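Local coordinates for agmatine ureohydrolase (Thermoplasma volcanium GSS1, PDB 3PZL), which probably hydrolyses agmatine to putrescine and urea with two manganese ions per subunit, as a member of the arginase family, at residues Y37-I42 and M84-D89; F44-S49 and E92-E97; I77-S82 and F293-E298; T102-V107 and A130-P135; E216-S221 and E259-K264. All blocks are in the same frame, centred on the assembly; numbering follows the deposited sequence.

Contact 1: Y37-I42 and M84-D89; sequences YVVFGI and MADLGD
Strands 37-42 and 84-90 are the last two at one side of the chain's parallel beta sheet, their axes 4.7 Å apart and inclined by 24°. Backbone bonds fix the register: Ala85 N reaches Tyr37 O at 2.9 Å, Val39 N reaches Ala85 O at 2.9 Å, and Leu87 N reaches Val39 O at 3.0 Å. The pairing then slips by one residue, since Gly41 N meets Gly88 O at 2.8 Å and Gly41 pairs with Asp89. This beta bulge passes through Gly88, whose phi of 94° and psi together call for glycine. Beside it, Asp86 OD1 accepts Gly88 N at 3.2 Å from above the carboxylate plane, an Asx turn. Asp86 OD2 binds Ile25 N and Arg62, and Arg62 also holds Asp89 OD1. On one face of the sheet Val38 CG1, placed anti to its own N (chi1 -177°), lies 3.7 Å from Leu87 CD1; on the other, Tyr37 CB stands 4.3 Å from Met84 CG. Leu87 also packs on Leu16 of the second subunit, where Asp89 pairs antiparallel with a strand and carries the sheet across the interface. Within the chain the strand order is 2-1-3-8-7-4-5-6, that of the arginase fold.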
# COMPACT_ATOMS: atom_id res chain seq x y z
N TYR B 37 4.90 17.61 -32.24
CA TYR B 37 4.30 17.52 -30.90
C TYR B 37 5.37 17.63 -29.80
O TYR B 37 6.32 16.87 -29.74
CB TYR B 37 3.49 16.22 -30.76
CG TYR B 37 2.41 16.03 -31.79
CD1 TYR B 37 1.15 16.61 -31.62
CD2 TYR B 37 2.63 15.26 -32.92
CE1 TYR B 37 0.14 16.43 -32.56
CE2 TYR B 37 1.62 15.06 -33.87
CZ TYR B 37 0.38 15.65 -33.67
OH TYR B 37 -0.63 15.49 -34.59
N VAL B 38 5.19 18.61 -28.93
CA VAL B 38 6.18 18.88 -27.94
C VAL B 38 5.56 18.67 -26.56
O VAL B 38 4.69 19.43 -26.11
CB VAL B 38 6.71 20.30 -28.10
CG1 VAL B 38 7.81 20.56 -27.11
CG2 VAL B 38 7.23 20.47 -29.50
N VAL B 39 6.03 17.61 -25.92
CA VAL B 39 5.52 17.16 -24.63
C VAL B 39 6.44 17.70 -23.56
O VAL B 39 7.67 17.60 -23.69
CB VAL B 39 5.54 15.62 -24.56
CG1 VAL B 39 5.41 15.15 -23.13
CG2 VAL B 39 4.45 15.04 -25.43
N PHE B 40 5.84 18.28 -22.53
CA PHE B 40 6.61 18.84 -21.43
C PHE B 40 5.85 18.79 -20.12
O PHE B 40 4.63 18.89 -20.08
CB PHE B 40 7.08 20.27 -21.75
CG PHE B 40 5.97 21.25 -22.00
CD1 PHE B 40 5.48 21.46 -23.27
CD2 PHE B 40 5.41 21.96 -20.94
CE1 PHE B 40 4.44 22.36 -23.49
CE2 PHE B 40 4.39 22.86 -21.16
CZ PHE B 40 3.91 23.06 -22.43
N GLY B 41 6.60 18.62 -19.04
CA GLY B 41 6.03 18.52 -17.73
C GLY B 41 6.18 19.77 -16.92
O GLY B 41 7.17 20.49 -17.03
N ILE B 42 5.18 20.02 -16.07
CA ILE B 42 5.21 21.12 -15.13
C ILE B 42 4.79 20.57 -13.77
O ILE B 42 3.62 20.34 -13.52
CB ILE B 42 4.30 22.26 -15.67
CG1 ILE B 42 5.05 22.97 -16.80
CG2 ILE B 42 3.87 23.25 -14.58
CD1 ILE B 42 4.19 23.74 -17.70
N MSE B 84 7.43 13.45 -32.33
CA MSE B 84 7.27 13.76 -30.92
C MSE B 84 8.61 14.10 -30.31
O MSE B 84 9.63 13.48 -30.65
CB MSE B 84 6.77 12.53 -30.19
CG MSE B 84 5.28 12.32 -30.17
SE MSE B 84 4.91 10.91 -28.82
CE MSE B 84 4.72 9.42 -30.04
N ALA B 85 8.59 15.05 -29.39
CA ALA B 85 9.74 15.43 -28.58
C ALA B 85 9.32 15.53 -27.11
O ALA B 85 8.16 15.80 -26.82
CB ALA B 85 10.29 16.77 -29.06
N ASP B 86 10.26 15.32 -26.20
CA ASP B 86 9.98 15.46 -24.78
C ASP B 86 11.03 16.38 -24.20
O ASP B 86 12.18 16.00 -24.10
CB ASP B 86 10.03 14.09 -24.07
CG ASP B 86 9.44 14.10 -22.63
OD1 ASP B 86 9.09 15.17 -22.08
OD2 ASP B 86 9.32 13.01 -22.04
N LEU B 87 10.63 17.57 -23.80
CA LEU B 87 11.59 18.51 -23.20
C LEU B 87 12.03 18.16 -21.77
O LEU B 87 13.08 18.65 -21.32
CB LEU B 87 11.07 19.95 -23.25
CG LEU B 87 10.62 20.42 -24.62
CD1 LEU B 87 10.15 21.85 -24.51
CD2 LEU B 87 11.72 20.28 -25.64
N GLY B 88 11.25 17.32 -21.07
CA GLY B 88 11.44 17.09 -19.65
C GLY B 88 10.56 17.97 -18.76
O GLY B 88 9.43 18.31 -19.10
N ASP B 89 11.08 18.33 -17.60
CA ASP B 89 10.30 19.00 -16.56
C ASP B 89 10.88 20.35 -16.20
O ASP B 89 12.08 20.59 -16.38
CB ASP B 89 10.26 18.15 -15.30
CG ASP B 89 9.17 17.06 -15.34
OD1 ASP B 89 8.60 16.74 -16.42
OD2 ASP B 89 8.89 16.50 -14.26

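Contact 2: F44-S49 and E92-E97; sequences FDNTSS and ESEDVE
Phe44 and Asn46 bring the loop after strand 37-42 against the turn that starts helix 96-112 in this arginase fold, near the manganese site: the side chain of Thr47 is about 9 Å from a bound ion. The apolar and aromatic contacts across the pair belong to Phe44. With CG anti to the backbone N (chi1 172°), its ring presents an edge to the turn: CZ lies 3.5 Å from Val96 CG2, and the two side chains cross at about a right angle. Ser93 O sits in the ring plane, 3.2 Å from Phe44 CD1, while Asn46 N lies over the centre of one face. A serine in place of Phe44 would probably open a gap beside Val96 and weaken the loop's hold on the helix start. Glu94 packs on Met154 of the third subunit. Of the polar contacts, those at the helix start are weak: Asp95 is the N-cap, its OD2 taking Tyr98 N, and Ser93 OG takes Asp95 N. Asn46 OD1 accepts from Arg52 of the same chain, which helps fix the amide's rotation. The amide's other end bonds across the contact: Asn46 ND2 to Glu94 O, 3.2 Å and 162° at the hydrogen, in the carbonyl plane on a lone pair.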
# COMPACT_ATOMS: atom_id res chain seq x y z
N PHE B 44 3.84 21.16 -10.65
CA PHE B 44 3.39 22.17 -9.70
C PHE B 44 2.10 21.78 -9.02
O PHE B 44 1.18 21.24 -9.64
CB PHE B 44 3.26 23.55 -10.35
CG PHE B 44 2.64 24.56 -9.45
CD1 PHE B 44 3.42 25.26 -8.55
CD2 PHE B 44 1.27 24.81 -9.50
CE1 PHE B 44 2.85 26.20 -7.72
CE2 PHE B 44 0.70 25.73 -8.67
CZ PHE B 44 1.49 26.43 -7.78
N ASP B 45 1.99 22.11 -7.75
CA ASP B 45 1.09 21.40 -6.87
C ASP B 45 0.58 22.28 -5.76
O ASP B 45 -0.35 21.89 -5.04
CB ASP B 45 1.90 20.29 -6.20
CG ASP B 45 1.09 19.12 -5.90
OD1 ASP B 45 -0.16 19.30 -5.96
OD2 ASP B 45 1.68 18.04 -5.60
N ASN B 46 1.21 23.44 -5.60
CA ASN B 46 1.14 24.19 -4.36
C ASN B 46 -0.12 25.02 -4.23
O ASN B 46 -0.10 26.18 -3.79
CB ASN B 46 2.40 25.05 -4.19
CG ASN B 46 2.76 25.24 -2.75
OD1 ASN B 46 2.68 24.29 -1.96
ND2 ASN B 46 3.11 26.47 -2.38
N THR B 47 -1.23 24.43 -4.62
CA THR B 47 -2.52 25.03 -4.36
C THR B 47 -3.54 23.92 -4.05
O THR B 47 -4.71 24.19 -3.75
CB THR B 47 -2.96 25.97 -5.55
OG1 THR B 47 -3.43 27.22 -5.06
CG2 THR B 47 -4.04 25.36 -6.39
N SER B 48 -3.07 22.67 -4.11
CA SER B 48 -3.93 21.49 -4.03
C SER B 48 -4.16 21.07 -2.59
O SER B 48 -3.21 20.83 -1.86
CB SER B 48 -3.34 20.31 -4.81
OG SER B 48 -3.42 20.52 -6.21
N SER B 49 -5.41 20.96 -2.20
CA SER B 49 -5.69 20.76 -0.79
C SER B 49 -5.87 19.31 -0.39
O SER B 49 -5.21 18.85 0.55
CB SER B 49 -6.92 21.53 -0.36
OG SER B 49 -7.17 21.22 0.99
N GLU B 92 10.77 22.99 -9.87
CA GLU B 92 9.66 23.12 -8.98
C GLU B 92 9.67 24.54 -8.42
O GLU B 92 10.74 25.16 -8.25
CB GLU B 92 9.80 22.09 -7.88
CG GLU B 92 9.61 20.65 -8.37
CD GLU B 92 9.28 19.70 -7.21
OE1 GLU B 92 9.96 19.77 -6.14
OE2 GLU B 92 8.33 18.88 -7.35
N SER B 93 8.48 25.06 -8.13
CA SER B 93 8.33 26.41 -7.59
C SER B 93 7.10 26.44 -6.69
O SER B 93 6.13 25.71 -6.94
CB SER B 93 8.21 27.41 -8.74
OG SER B 93 7.96 28.73 -8.26
N GLU B 94 7.12 27.28 -5.66
CA GLU B 94 5.95 27.37 -4.78
C GLU B 94 4.99 28.47 -5.21
O GLU B 94 3.89 28.59 -4.66
CB GLU B 94 6.38 27.56 -3.34
CG GLU B 94 7.03 26.27 -2.76
CD GLU B 94 7.17 26.24 -1.23
OE1 GLU B 94 7.06 27.32 -0.58
OE2 GLU B 94 7.45 25.14 -0.67
N ASP B 95 5.41 29.24 -6.21
CA ASP B 95 4.68 30.41 -6.65
C ASP B 95 3.81 30.19 -7.91
O ASP B 95 4.33 29.97 -9.02
CB ASP B 95 5.67 31.57 -6.86
CG ASP B 95 4.98 32.83 -7.36
OD1 ASP B 95 3.76 33.04 -7.04
OD2 ASP B 95 5.66 33.61 -8.06
N VAL B 96 2.49 30.27 -7.73
CA VAL B 96 1.52 30.03 -8.81
C VAL B 96 1.71 31.02 -9.97
O VAL B 96 1.84 30.60 -11.13
CB VAL B 96 0.03 30.03 -8.31
CG1 VAL B 96 -0.87 29.28 -9.27
CG2 VAL B 96 -0.08 29.40 -6.96
N GLU B 97 1.74 32.32 -9.67
CA GLU B 97 1.92 33.34 -10.70
C GLU B 97 3.16 33.05 -11.51
O GLU B 97 3.11 33.09 -12.72
CB GLU B 97 2.01 34.75 -10.12
CG GLU B 97 0.67 35.38 -9.69
CD GLU B 97 0.76 36.02 -8.27
OE1 GLU B 97 1.88 36.40 -7.82
OE2 GLU B 97 -0.30 36.13 -7.59

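Contact 3: I77-S82 and F293-E298; sequences IDLLAS and FIASRE
Ser82 lies against Glu298 and Ile294, and its OG and Ala81 N reach Asp78 O from opposite faces of the carbonyl plane, with Ser82 OG at 2.8 Å from Asp78 O. The Asp78 carboxylate is met from above by Leu80 N, 64° out of its plane, which makes an Asx turn. On the helix, Ile294 CG1 lies in plane at the edge of the Phe293 ring, which stacks with the ring of Phe268. The turn follows the second strand of a small hairpin, 71-72 with 77-78, and packs on helix 281-303, one of the helices that cover the parallel sheet of the arginase fold. No hydrogen bond crosses; the evidence is apolar contact. Leu79 CD2 meets Ile294 CG2 at 3.7 Å, and Met84 of strand 84-90 touches both side chains, tying turn and helix to the sheet. Ile77 faces the helix: its CB is 4.1 Å from Ala295 CB, and its CG1 is 3.5 Å from Ala295 O. Asp78 OD2 also makes a salt bridge to Arg186 of the fourth subunit. Glu298 CB and CG lie against Ile77 and Ser82, and the bend at chi2 (-60°) turns the carboxylate, whose OE2 bonds to Tyr37 OH. Both branches of Ile77 touch this side chain, CD1 and CG2 each 3.8 Å from Glu298 CB.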
# COMPACT_ATOMS: atom_id res chain seq x y z
N ILE B 77 -1.51 4.39 -36.84
CA ILE B 77 -0.51 5.44 -36.81
C ILE B 77 0.64 5.01 -35.94
O ILE B 77 0.44 4.62 -34.78
CB ILE B 77 -1.09 6.72 -36.21
CG1 ILE B 77 -2.15 7.30 -37.16
CG2 ILE B 77 0.02 7.74 -35.86
CD1 ILE B 77 -1.57 7.80 -38.51
N ASP B 78 1.84 5.07 -36.52
CA ASP B 78 3.09 4.79 -35.81
C ASP B 78 3.58 6.08 -35.15
O ASP B 78 3.93 7.06 -35.82
CB ASP B 78 4.12 4.22 -36.79
CG ASP B 78 5.49 4.02 -36.17
OD1 ASP B 78 5.61 3.94 -34.92
OD2 ASP B 78 6.47 3.94 -36.95
N LEU B 79 3.62 6.06 -33.82
CA LEU B 79 3.97 7.25 -33.06
C LEU B 79 5.44 7.62 -33.17
O LEU B 79 5.80 8.78 -33.03
CB LEU B 79 3.55 7.06 -31.62
CG LEU B 79 2.04 7.00 -31.47
CD1 LEU B 79 1.70 6.46 -30.11
CD2 LEU B 79 1.40 8.37 -31.67
N LEU B 80 6.28 6.62 -33.44
CA LEU B 80 7.70 6.79 -33.63
C LEU B 80 7.98 7.68 -34.83
O LEU B 80 9.01 8.37 -34.89
CB LEU B 80 8.36 5.44 -33.84
CG LEU B 80 9.04 4.86 -32.60
CD1 LEU B 80 9.81 3.59 -32.94
CD2 LEU B 80 9.97 5.93 -31.99
N ALA B 81 7.06 7.66 -35.79
CA ALA B 81 7.20 8.49 -36.97
C ALA B 81 6.18 9.64 -36.96
O ALA B 81 5.81 10.18 -38.00
CB ALA B 81 7.05 7.63 -38.21
N SER B 82 5.73 10.04 -35.77
CA SER B 82 4.84 11.18 -35.65
C SER B 82 5.45 12.49 -35.10
O SER B 82 4.74 13.39 -34.71
CB SER B 82 3.63 10.78 -34.83
OG SER B 82 3.00 9.67 -35.44
N PHE B 293 -4.65 11.32 -28.56
CA PHE B 293 -4.66 12.64 -29.15
C PHE B 293 -3.76 12.72 -30.37
O PHE B 293 -4.21 13.14 -31.45
CB PHE B 293 -4.24 13.66 -28.13
CG PHE B 293 -4.02 15.00 -28.70
CD1 PHE B 293 -5.05 15.91 -28.78
CD2 PHE B 293 -2.78 15.38 -29.15
CE1 PHE B 293 -4.84 17.17 -29.29
CE2 PHE B 293 -2.57 16.64 -29.68
CZ PHE B 293 -3.60 17.54 -29.73
N ILE B 294 -2.50 12.33 -30.22
CA ILE B 294 -1.55 12.41 -31.31
C ILE B 294 -2.00 11.52 -32.48
O ILE B 294 -2.10 12.00 -33.61
CB ILE B 294 -0.08 12.07 -30.84
CG1 ILE B 294 0.43 13.12 -29.87
CG2 ILE B 294 0.86 11.97 -31.99
CD1 ILE B 294 1.72 12.75 -29.24
N ALA B 295 -2.29 10.25 -32.18
CA ALA B 295 -2.62 9.28 -33.21
C ALA B 295 -3.84 9.69 -34.01
O ALA B 295 -3.81 9.68 -35.23
CB ALA B 295 -2.78 7.85 -32.63
N SER B 296 -4.92 10.04 -33.34
CA SER B 296 -6.14 10.36 -34.07
C SER B 296 -5.98 11.64 -34.89
O SER B 296 -6.63 11.81 -35.93
CB SER B 296 -7.33 10.51 -33.14
OG SER B 296 -7.17 11.66 -32.36
N ARG B 297 -5.13 12.54 -34.43
CA ARG B 297 -4.83 13.73 -35.20
C ARG B 297 -4.01 13.41 -36.45
O ARG B 297 -4.24 13.98 -37.51
CB ARG B 297 -4.10 14.77 -34.35
CG ARG B 297 -3.92 16.08 -35.04
CD ARG B 297 -3.54 17.16 -34.05
NE ARG B 297 -3.63 18.50 -34.63
CZ ARG B 297 -2.68 19.03 -35.39
NH1 ARG B 297 -1.58 18.34 -35.63
NH2 ARG B 297 -2.82 20.26 -35.89
N GLU B 298 -3.05 12.49 -36.32
CA GLU B 298 -2.24 12.08 -37.44
C GLU B 298 -3.07 11.36 -38.46
O GLU B 298 -2.81 11.48 -39.67
CB GLU B 298 -1.05 11.20 -37.00
CG GLU B 298 0.09 11.96 -36.31
CD GLU B 298 0.72 13.03 -37.18
OE1 GLU B 298 1.26 12.70 -38.24
OE2 GLU B 298 0.71 14.21 -36.81

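Contact 4: T102-V107 and A130-P135; sequences TVESVV and AVRALP
The backbones of helices 96-112 and 126-132 come nearest at Glu104 and Ala130, whose CA atoms are 5.2 Å apart. Helix 96-112 links parallel strands 84-90 and 116-121, a beta-alpha-beta crossover of the arginase fold, and helix 126-132 links strand 116-121 to 138-143. The approach is close where the second segment offers alanines. Val107 points at segment 130-135 and spreads its two methyls over two of them: CG2 is 3.7 Å from Ala130 CB, and CG1 is 3.7 Å from Ala133 CB. One turn earlier Val103 CG1 touches the backbone at Ala130 N, 3.4 Å away, and also packs on Ile42 of strand 37-42. Glu104, whose chi1 of 177° swings CG to the side of the carbonyl carbon, crosses Arg132 at about a right angle. Their carboxylate and guanidinium planes stand 74° apart, so this is no flat paired bridge: Glu104 OE1 meets a single nitrogen, Arg132 NH1, in plane at the guanidinium edge and at a weak 3.4 Å. Arg132 NH1 also forms a salt bridge to Asp101, its stronger partner, so two acids of one helix share this nitrogen. The methylenes add contact, Glu104 CG lying 3.8 Å from Arg132 CB.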
# COMPACT_ATOMS: atom_id res chain seq x y z
N THR B 102 5.24 31.29 -16.66
CA THR B 102 6.24 30.49 -17.37
C THR B 102 5.56 29.68 -18.46
O THR B 102 6.05 29.61 -19.58
CB THR B 102 7.02 29.55 -16.43
OG1 THR B 102 7.70 30.32 -15.42
CG2 THR B 102 8.03 28.75 -17.23
N VAL B 103 4.42 29.08 -18.11
CA VAL B 103 3.65 28.30 -19.07
C VAL B 103 3.30 29.15 -20.29
O VAL B 103 3.54 28.71 -21.43
CB VAL B 103 2.39 27.66 -18.43
CG1 VAL B 103 1.39 27.20 -19.47
CG2 VAL B 103 2.79 26.47 -17.58
N GLU B 104 2.77 30.36 -20.06
CA GLU B 104 2.30 31.24 -21.12
C GLU B 104 3.36 31.47 -22.19
O GLU B 104 3.09 31.35 -23.37
CB GLU B 104 1.81 32.56 -20.55
CG GLU B 104 1.37 33.59 -21.60
CD GLU B 104 1.20 35.00 -21.00
OE1 GLU B 104 1.64 35.22 -19.83
OE2 GLU B 104 0.62 35.88 -21.68
N SER B 105 4.58 31.78 -21.77
CA SER B 105 5.72 31.93 -22.69
C SER B 105 6.00 30.64 -23.47
O SER B 105 6.21 30.66 -24.69
CB SER B 105 7.00 32.32 -21.92
OG SER B 105 6.73 33.34 -20.96
N VAL B 106 6.01 29.52 -22.76
CA VAL B 106 6.30 28.24 -23.36
C VAL B 106 5.21 27.84 -24.36
O VAL B 106 5.51 27.32 -25.44
CB VAL B 106 6.50 27.18 -22.28
CG1 VAL B 106 6.80 25.83 -22.93
CG2 VAL B 106 7.63 27.60 -21.30
N VAL B 107 3.95 28.11 -24.00
CA VAL B 107 2.82 27.85 -24.90
C VAL B 107 2.83 28.75 -26.16
O VAL B 107 2.79 28.23 -27.29
CB VAL B 107 1.47 27.87 -24.12
CG1 VAL B 107 0.30 27.82 -25.05
CG2 VAL B 107 1.39 26.67 -23.20
N ALA B 130 -1.57 28.59 -20.49
CA ALA B 130 -1.86 28.25 -21.86
C ALA B 130 -3.04 29.06 -22.45
O ALA B 130 -2.99 29.47 -23.61
CB ALA B 130 -2.10 26.75 -21.98
N VAL B 131 -4.06 29.36 -21.64
CA VAL B 131 -5.22 30.12 -22.13
C VAL B 131 -4.90 31.58 -22.48
O VAL B 131 -5.56 32.16 -23.31
CB VAL B 131 -6.39 30.10 -21.13
CG1 VAL B 131 -7.64 30.71 -21.77
CG2 VAL B 131 -6.69 28.68 -20.67
N ARG B 132 -3.87 32.15 -21.85
CA ARG B 132 -3.45 33.52 -22.15
C ARG B 132 -2.87 33.58 -23.55
O ARG B 132 -2.85 34.63 -24.17
CB ARG B 132 -2.38 34.02 -21.17
CG ARG B 132 -2.84 34.36 -19.76
CD ARG B 132 -1.64 34.65 -18.88
NE ARG B 132 -1.99 34.88 -17.47
CZ ARG B 132 -1.10 35.11 -16.50
NH1 ARG B 132 0.20 35.16 -16.76
NH2 ARG B 132 -1.53 35.29 -15.27
N ALA B 133 -2.39 32.44 -24.05
CA ALA B 133 -1.71 32.41 -25.32
C ALA B 133 -2.64 32.24 -26.55
O ALA B 133 -2.22 32.42 -27.71
CB ALA B 133 -0.62 31.39 -25.28
N LEU B 134 -3.91 31.95 -26.28
CA LEU B 134 -4.88 31.63 -27.32
C LEU B 134 -5.27 32.78 -28.25
O LEU B 134 -5.60 33.87 -27.79
CB LEU B 134 -6.15 31.03 -26.71
CG LEU B 134 -5.98 29.76 -25.86
CD1 LEU B 134 -7.33 29.27 -25.43
CD2 LEU B 134 -5.21 28.64 -26.60
N PRO B 135 -5.24 32.53 -29.57
CA PRO B 135 -5.86 33.43 -30.56
C PRO B 135 -7.39 33.56 -30.39
O PRO B 135 -8.01 32.79 -29.65
CB PRO B 135 -5.52 32.75 -31.89
CG PRO B 135 -4.32 31.91 -31.62
CD PRO B 135 -4.46 31.45 -30.20

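Contact 5: E216-S221 and E259-K264; sequences EVDRKS and ERLSYK
Asp218 turns its carboxylate toward three side chains, Tyr263 and Arg260 at about a right angle and Lys264 obliquely. The ring plane of Tyr263 stands 74° from the carboxylate plane, and its OH gives a hydrogen bond of 2.7 Å to Asp218 OD1 on the syn lone pair. Lys264 comes in with an extended chain. Its NZ donates to Asp218 O at 2.8 Å, in the carbonyl plane on a lone pair, and weakly to Asp218 OD1 at 3.1 Å, the latter also a salt bridge. A still shorter approach of the amine to Ser221 O is doubtful in its exact length. The contact joins the C-terminal ends of helices 202-220 and 251-261 in the arginase fold, just before the adjacent strands 223-229 and 265-271; a positive amine near carbonyls at a helix end is likely to be favoured there. Arg260 bends at chi2 and chi3 to bring NH2 to Asp218 OD2, weakly at 3.3 Å with the planes 56° apart; NH2 also has Glu215 as a salt-bridge partner. Replacing Tyr263 by a phenylalanine would probably deprive Asp218 OD1 of its hydroxyl donor, leaving it the weak bond from Lys264 NZ and the carboxylate freer to turn. Lys264 CG also lies over one face of the Tyr263 ring, 3.4 Å above its plane. Deeper in, Val217 CG1 meets Leu261 CD2 at 4.3 Å.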
# COMPACT_ATOMS: atom_id res chain seq x y z
N GLU B 216 -21.99 19.68 -30.96
CA GLU B 216 -22.18 21.11 -30.73
C GLU B 216 -20.85 21.86 -30.88
O GLU B 216 -20.73 22.75 -31.74
CB GLU B 216 -22.83 21.41 -29.36
CG GLU B 216 -24.23 20.82 -29.14
CD GLU B 216 -24.69 20.95 -27.68
OE1 GLU B 216 -23.89 21.38 -26.81
OE2 GLU B 216 -25.86 20.59 -27.39
N VAL B 217 -19.84 21.48 -30.08
CA VAL B 217 -18.49 22.09 -30.12
C VAL B 217 -17.85 22.07 -31.52
O VAL B 217 -17.41 23.09 -32.02
CB VAL B 217 -17.52 21.40 -29.12
CG1 VAL B 217 -16.16 22.00 -29.20
CG2 VAL B 217 -18.06 21.50 -27.70
N ASP B 218 -17.80 20.91 -32.14
CA ASP B 218 -17.27 20.82 -33.49
C ASP B 218 -17.89 21.83 -34.49
O ASP B 218 -17.18 22.43 -35.29
CB ASP B 218 -17.42 19.41 -34.04
CG ASP B 218 -16.37 19.09 -35.09
OD1 ASP B 218 -15.51 19.95 -35.36
OD2 ASP B 218 -16.39 17.98 -35.64
N ARG B 219 -19.20 22.02 -34.43
CA ARG B 219 -19.86 22.96 -35.33
C ARG B 219 -19.55 24.41 -35.01
O ARG B 219 -19.28 25.20 -35.91
CB ARG B 219 -21.37 22.73 -35.33
CG ARG B 219 -21.78 21.52 -36.15
CD ARG B 219 -23.16 21.04 -35.76
NE ARG B 219 -23.65 19.95 -36.63
CZ ARG B 219 -23.30 18.66 -36.51
NH1 ARG B 219 -22.41 18.30 -35.58
NH2 ARG B 219 -23.83 17.74 -37.34
N LYS B 220 -19.57 24.75 -33.72
CA LYS B 220 -19.36 26.12 -33.26
C LYS B 220 -17.95 26.66 -33.49
O LYS B 220 -17.78 27.76 -33.98
CB LYS B 220 -19.73 26.24 -31.78
CG LYS B 220 -19.67 27.66 -31.28
CD LYS B 220 -20.44 27.85 -30.00
CE LYS B 220 -20.67 29.38 -29.73
NZ LYS B 220 -20.98 29.55 -28.26
N SER B 221 -16.94 25.88 -33.12
CA SER B 221 -15.55 26.33 -33.04
C SER B 221 -14.72 25.95 -34.25
O SER B 221 -14.86 24.86 -34.80
CB SER B 221 -14.92 25.67 -31.82
OG SER B 221 -15.82 25.65 -30.72
N GLU B 259 -10.49 11.86 -29.85
CA GLU B 259 -10.61 11.28 -31.20
C GLU B 259 -11.21 12.34 -32.17
O GLU B 259 -10.61 12.72 -33.16
CB GLU B 259 -11.58 10.11 -31.08
CG GLU B 259 -11.35 8.93 -31.93
CD GLU B 259 -12.49 7.90 -31.83
OE1 GLU B 259 -13.67 8.27 -31.66
OE2 GLU B 259 -12.21 6.69 -31.93
N ARG B 260 -12.40 12.83 -31.80
CA ARG B 260 -13.22 13.68 -32.64
C ARG B 260 -12.75 15.14 -32.77
O ARG B 260 -13.12 15.81 -33.71
CB ARG B 260 -14.64 13.65 -32.07
CG ARG B 260 -15.41 12.37 -32.32
CD ARG B 260 -15.81 12.19 -33.79
NE ARG B 260 -16.33 13.41 -34.42
CZ ARG B 260 -17.48 14.02 -34.09
NH1 ARG B 260 -18.26 13.55 -33.11
NH2 ARG B 260 -17.85 15.13 -34.73
N LEU B 261 -11.94 15.61 -31.84
CA LEU B 261 -11.57 17.01 -31.77
C LEU B 261 -10.08 17.35 -31.96
O LEU B 261 -9.72 18.52 -31.96
CB LEU B 261 -12.07 17.59 -30.45
CG LEU B 261 -13.38 18.36 -30.44
CD1 LEU B 261 -14.35 17.94 -31.53
CD2 LEU B 261 -14.03 18.21 -29.10
N SER B 262 -9.23 16.35 -32.10
CA SER B 262 -7.78 16.58 -32.05
C SER B 262 -7.29 17.21 -33.36
O SER B 262 -6.25 17.85 -33.38
CB SER B 262 -7.02 15.30 -31.79
OG SER B 262 -7.37 14.38 -32.79
N TYR B 263 -8.05 17.03 -34.43
CA TYR B 263 -7.73 17.66 -35.70
C TYR B 263 -7.85 19.20 -35.71
O TYR B 263 -7.28 19.86 -36.55
CB TYR B 263 -8.59 17.05 -36.82
CG TYR B 263 -9.99 17.60 -36.94
CD1 TYR B 263 -10.99 17.22 -36.04
CD2 TYR B 263 -10.33 18.48 -37.98
CE1 TYR B 263 -12.28 17.71 -36.16
CE2 TYR B 263 -11.62 18.98 -38.12
CZ TYR B 263 -12.59 18.60 -37.20
OH TYR B 263 -13.87 19.10 -37.33
N LYS B 264 -8.60 19.76 -34.78
CA LYS B 264 -8.77 21.20 -34.65
C LYS B 264 -7.95 21.73 -33.48
O LYS B 264 -8.00 22.94 -33.21
CB LYS B 264 -10.22 21.57 -34.34
CG LYS B 264 -11.18 21.20 -35.38
CD LYS B 264 -12.56 21.68 -35.01
CE LYS B 264 -13.34 21.93 -36.25
NZ LYS B 264 -14.44 22.78 -35.84

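Overall arrangement
Contact 1 touches two of the others. Besides its bond to Glu298, Tyr37 OH lies 3.2 Å from Arg297 NH1 of contact 3, a probable hydrogen bond, and Phe40 packs on Val106 of contact 4. Contact 3 reaches contact 5 through Ser296 OG and Ser262 OG, 2.8 Å apart. Contacts 2 and 4 share helix 96-112 without touching, their centres 18 Å apart. Contact 2 lies on the opposite side of the chain's centre from contacts 3 and 5, each 32 Å away between centres. It is also near the metal site: Thr47 is about 8 Å from His124, side chain to side chain. Contact 4 is farther, the side chain of Ala130 being about 13 Å from a manganese ion; contacts 1, 3 and 5 lie away from the site.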